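Local coordinates for putative Fe-S biosynthesis protein (PDB 2P2E) that is of unknown function but may take part in the assembly of iron-sulphur clusters, at residues Thr6-Asp9 and Asp10-Lys13. Numbering follows the deposited sequence.
Sequences TVTD and DAAK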
ATOM      1  N   THR A   6       9.602  -0.347   6.240  1.00 14.80           N
ATOM      2  CA  THR A   6       9.994  -1.526   6.991  1.00 13.92           C
ATOM      3  C   THR A   6       8.724  -2.263   7.384  1.00 15.37           C
ATOM      4  O   THR A   6       7.830  -1.668   7.967  1.00 17.47           O
ATOM      5  CB  THR A   6      10.772  -1.141   8.261  1.00 12.95           C
ATOM      6  OG1 THR A   6      11.999  -0.508   7.890  1.00 12.70           O
ATOM      7  CG2 THR A   6      11.076  -2.367   9.097  1.00  9.72           C
ATOM      8  N   VAL A   7       8.645  -3.548   7.055  1.00 15.47           N
ATOM      9  CA  VAL A   7       7.474  -4.362   7.385  1.00 15.39           C
ATOM     10  C   VAL A   7       7.830  -5.363   8.493  1.00 17.67           C
ATOM     11  O   VAL A   7       8.720  -6.188   8.317  1.00 17.98           O
ATOM     12  CB  VAL A   7       6.985  -5.126   6.130  1.00 15.43           C
ATOM     13  CG1 VAL A   7       5.732  -5.927   6.442  1.00 13.60           C
ATOM     14  CG2 VAL A   7       6.728  -4.142   4.998  1.00 14.59           C
ATOM     15  N   THR A   8       7.142  -5.286   9.631  1.00 18.30           N
ATOM     16  CA  THR A   8       7.416  -6.196  10.748  1.00 17.30           C
ATOM     17  C   THR A   8       7.150  -7.632  10.337  1.00 19.18           C
ATOM     18  O   THR A   8       6.543  -7.880   9.297  1.00 19.31           O
ATOM     19  CB  THR A   8       6.545  -5.874  11.988  1.00 16.37           C
ATOM     20  OG1 THR A   8       5.165  -6.101  11.683  1.00 18.55           O
ATOM     21  CG2 THR A   8       6.730  -4.438  12.403  1.00 12.18           C
ATOM     22  N   ASP A   9       7.607  -8.580  11.150  1.00 22.05           N
ATOM     23  CA  ASP A   9       7.395  -9.990  10.850  1.00 24.47           C
ATOM     24  C   ASP A   9       5.912 -10.355  10.807  1.00 24.74           C
ATOM     25  O   ASP A   9       5.466 -11.025   9.884  1.00 26.02           O
ATOM     26  CB  ASP A   9       8.123 -10.875  11.867  1.00 28.51           C
ATOM     27  CG  ASP A   9       9.639 -10.838  11.699  1.00 32.59           C
ATOM     28  OD1 ASP A   9      10.115 -10.768  10.545  1.00 33.24           O
ATOM     29  OD2 ASP A   9      10.362 -10.892  12.720  1.00 36.79           O
ATOM     30  N   ASP A  10       5.142  -9.911  11.791  1.00 25.40           N
ATOM     31  CA  ASP A  10       3.713 -10.210  11.810  1.00 25.43           C
ATOM     32  C   ASP A  10       2.987  -9.643  10.600  1.00 23.17           C
ATOM     33  O   ASP A  10       2.059 -10.255  10.085  1.00 22.29           O
ATOM     34  CB  ASP A  10       3.071  -9.655  13.073  1.00 28.77           C
ATOM     35  CG  ASP A  10       3.609 -10.304  14.322  1.00 33.51           C
ATOM     36  OD1 ASP A  10       3.617 -11.557  14.373  1.00 35.28           O
ATOM     37  OD2 ASP A  10       4.018  -9.565  15.251  1.00 36.93           O
ATOM     38  N   ALA A  11       3.408  -8.467  10.155  1.00 21.31           N
ATOM     39  CA  ALA A  11       2.785  -7.822   9.009  1.00 19.53           C
ATOM     40  C   ALA A  11       3.156  -8.505   7.700  1.00 18.95           C
ATOM     41  O   ALA A  11       2.325  -8.660   6.811  1.00 18.10           O
ATOM     42  CB  ALA A  11       3.178  -6.351   8.963  1.00 17.90           C
ATOM     43  N   ALA A  12       4.411  -8.905   7.574  1.00 19.47           N
ATOM     44  CA  ALA A  12       4.845  -9.570   6.356  1.00 20.48           C
ATOM     45  C   ALA A  12       4.105 -10.891   6.239  1.00 21.37           C
ATOM     46  O   ALA A  12       3.639 -11.257   5.175  1.00 21.78           O
ATOM     47  CB  ALA A  12       6.343  -9.811   6.394  1.00 18.43           C
ATOM     48  N   LYS A  13       3.989 -11.597   7.353  1.00 24.24           N
ATOM     49  CA  LYS A  13       3.300 -12.874   7.358  1.00 26.87           C
ATOM     50  C   LYS A  13       1.878 -12.712   6.841  1.00 26.76           C
ATOM     51  O   LYS A  13       1.415 -13.522   6.048  1.00 29.03           O
ATOM     52  CB  LYS A  13       3.286 -13.460   8.776  1.00 30.36           C
ATOM     53  CG  LYS A  13       2.723 -14.885   8.881  1.00 34.80           C
ATOM     54  CD  LYS A  13       3.507 -15.874   8.011  1.00 39.17           C
ATOM     55  CE  LYS A  13       3.153 -17.343   8.318  1.00 41.70           C
ATOM     56  NZ  LYS A  13       1.689 -17.667   8.150  1.00 44.27           N
TER
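T8 OG1 accepts from the backbone N of A11 in a weak, fairly long bond of 3.3 Å, which makes T8 the N-cap at the junction of strand 4-7 and helix 9-19. Chi1 of 65° makes this possible: it sets the hydroxyl between T8's own backbone N and carbonyl carbon, facing A11 N. There OG1 also lies 3.4 Å from A11 CB. Threonine suits the site because a short hydroxyl side chain can stand in for the carbonyl that a preceding turn would have supplied.

Regular backbone bonding starts at once. A12 N donates to T8 O at 2.9 Å. The next bond runs from K13 N to D9 O at 3.0 Å.

An apolar contact lies beside the cap. V7 and A12 hold the positions of a hydrophobic staple, with alanine a small partner. With chi1 at -177°, V7 sends CG1 to the helix, where it meets A11 CB at 3.6 Å and A12 CB at 3.9 Å. The small alanine methyls let V7 CG1 come within 3.4 Å of A12 N. I72 touches both V7 and A12, while I91 of strand 88-93 touches A11.

D9 and D10, both exposed acids in the first turn, lie where negative charge should interact favourably with the helix dipole. The whole is consistent with a helix start held by backbone bonds, a weak side-chain cap and the valine-alanine contact.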